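Local coordinates for glycosylation Associate Protein 1 (PDB 6OYC) that probably takes part, in complex with its partner proteins Gap2 and Gap3, in the glycosylation and accessory Sec-dependent secretion of a streptococcal surface protein, at residues Tyr74-Ile80 with Leu211-Lys215. Residues are numbered along the deposited sequence; the frame is centred on the assembly and turned at random.
Sequences YSVFDDI and LIREK
At the edge of the seven-stranded parallel sheet, where strand 73-75 runs into the short helix 76-80, K215 of helix 208-223 lies against V76, I80 and D79. The helix segments are nearly perpendicular, at 92°, and their axes come no closer than 10.5 Å, so side chains do the touching. The K215 side chain crosses V76 and I80 obliquely: K215 CB packs on V76 CG1 at 3.7 Å and K215 CG approaches I80 CG1. Bends at chi2 and chi3 then fold the end of the chain round toward D79. K215 NZ forms a salt bridge with D79 OD2 at 3.0 Å, approaching 56° out of the carboxylate plane. The same D79 OD2 accepts Y74 OH at 2.7 Å through its anti lone pair, in the plane of the tyrosine ring, so two donors grip one atom from different directions.

The contact packs two helices beside the edge strand of the amino-terminal parallel sheet, consistent with a GT-B-like Rossmann domain, and the turn from strand to helix is N-capped by S75, whose OG accepts D78 N at 3.0 Å. Apart from the charged pair the seam is apolar. I80 CD1 meets L211 CD2 tip to tip at 3.7 Å, while I212 CD1 reaches the edge of the F77 ring, 3.8 Å from F77 CE1. M179 of strand 177-182 touches F77, I80 and L211, joining the antiparallel sheet to this buried layer.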
# COMPACT_ATOMS: atom_id res chain seq x y z
N TYR A 74 5.24 -11.60 -14.27
CA TYR A 74 4.52 -12.82 -14.58
C TYR A 74 3.39 -12.95 -13.56
O TYR A 74 3.62 -12.83 -12.35
CB TYR A 74 5.44 -14.05 -14.54
CG TYR A 74 4.68 -15.36 -14.54
CD1 TYR A 74 4.24 -15.94 -15.73
CD2 TYR A 74 4.37 -15.99 -13.33
CE1 TYR A 74 3.53 -17.14 -15.71
CE2 TYR A 74 3.67 -17.17 -13.31
CZ TYR A 74 3.25 -17.74 -14.50
OH TYR A 74 2.53 -18.91 -14.46
N SER A 75 2.18 -13.19 -14.04
CA SER A 75 1.01 -13.33 -13.18
C SER A 75 0.45 -14.73 -13.35
O SER A 75 0.01 -15.11 -14.44
CB SER A 75 -0.06 -12.28 -13.52
OG SER A 75 -1.32 -12.71 -13.03
N VAL A 76 0.47 -15.50 -12.27
CA VAL A 76 -0.10 -16.85 -12.29
C VAL A 76 -1.51 -16.83 -12.88
O VAL A 76 -1.85 -17.64 -13.75
CB VAL A 76 -0.08 -17.44 -10.87
CG1 VAL A 76 -1.01 -18.60 -10.76
CG2 VAL A 76 1.32 -17.83 -10.45
N PHE A 77 -2.34 -15.89 -12.43
CA PHE A 77 -3.74 -15.90 -12.87
C PHE A 77 -3.87 -15.46 -14.32
O PHE A 77 -4.74 -15.97 -15.04
CB PHE A 77 -4.60 -15.03 -11.96
CG PHE A 77 -5.08 -15.76 -10.73
CD1 PHE A 77 -4.20 -16.01 -9.68
CD2 PHE A 77 -6.38 -16.24 -10.66
CE1 PHE A 77 -4.61 -16.68 -8.55
CE2 PHE A 77 -6.81 -16.92 -9.53
CZ PHE A 77 -5.92 -17.15 -8.48
N ASP A 78 -3.04 -14.51 -14.78
CA ASP A 78 -2.98 -14.18 -16.20
C ASP A 78 -2.70 -15.43 -17.04
O ASP A 78 -3.34 -15.66 -18.08
CB ASP A 78 -1.90 -13.12 -16.44
CG ASP A 78 -2.38 -11.69 -16.18
OD1 ASP A 78 -3.37 -11.47 -15.45
OD2 ASP A 78 -1.74 -10.77 -16.71
N ASP A 79 -1.74 -16.24 -16.61
CA ASP A 79 -1.41 -17.50 -17.26
C ASP A 79 -2.61 -18.44 -17.28
O ASP A 79 -3.04 -18.92 -18.34
CB ASP A 79 -0.23 -18.12 -16.51
CG ASP A 79 0.34 -19.37 -17.18
OD1 ASP A 79 -0.29 -19.92 -18.11
OD2 ASP A 79 1.42 -19.80 -16.75
N ILE A 80 -3.16 -18.74 -16.10
CA ILE A 80 -4.36 -19.56 -16.01
C ILE A 80 -5.43 -19.07 -16.97
O ILE A 80 -5.98 -19.84 -17.77
CB ILE A 80 -4.88 -19.57 -14.56
CG1 ILE A 80 -3.83 -20.19 -13.65
CG2 ILE A 80 -6.23 -20.28 -14.47
CD1 ILE A 80 -4.23 -20.16 -12.20
N LEU A 211 -3.59 -25.21 -7.00
CA LEU A 211 -3.32 -24.83 -8.37
C LEU A 211 -2.21 -23.78 -8.46
O LEU A 211 -1.38 -23.82 -9.37
CB LEU A 211 -4.60 -24.32 -9.03
CG LEU A 211 -4.45 -23.80 -10.47
CD1 LEU A 211 -3.87 -24.88 -11.37
CD2 LEU A 211 -5.81 -23.28 -11.01
N ILE A 212 -2.16 -22.84 -7.51
CA ILE A 212 -1.12 -21.81 -7.56
C ILE A 212 0.26 -22.43 -7.33
O ILE A 212 1.24 -22.02 -7.97
CB ILE A 212 -1.44 -20.69 -6.55
CG1 ILE A 212 -2.69 -19.94 -7.01
CG2 ILE A 212 -0.28 -19.72 -6.46
CD1 ILE A 212 -3.37 -19.17 -5.95
N ARG A 213 0.36 -23.41 -6.42
CA ARG A 213 1.64 -24.10 -6.25
C ARG A 213 2.08 -24.71 -7.57
O ARG A 213 3.26 -24.61 -7.95
CB ARG A 213 1.56 -25.19 -5.16
CG ARG A 213 1.16 -24.67 -3.77
CD ARG A 213 1.47 -25.63 -2.60
NE ARG A 213 0.78 -26.92 -2.64
CZ ARG A 213 -0.48 -27.14 -2.22
NH1 ARG A 213 -1.20 -26.13 -1.74
NH2 ARG A 213 -1.01 -28.36 -2.28
N GLU A 214 1.14 -25.32 -8.29
CA GLU A 214 1.48 -25.99 -9.55
C GLU A 214 2.00 -24.99 -10.57
O GLU A 214 3.04 -25.20 -11.20
CB GLU A 214 0.25 -26.74 -10.10
CG GLU A 214 0.46 -27.26 -11.51
CD GLU A 214 -0.75 -27.98 -12.07
OE1 GLU A 214 -1.49 -28.66 -11.32
OE2 GLU A 214 -0.97 -27.87 -13.30
N LYS A 215 1.28 -23.87 -10.74
CA LYS A 215 1.76 -22.83 -11.65
C LYS A 215 3.11 -22.28 -11.21
O LYS A 215 4.00 -22.08 -12.05
CB LYS A 215 0.73 -21.71 -11.77
CG LYS A 215 -0.59 -22.16 -12.36
CD LYS A 215 -0.36 -22.84 -13.71
CE LYS A 215 0.07 -21.85 -14.78
NZ LYS A 215 0.62 -22.54 -16.00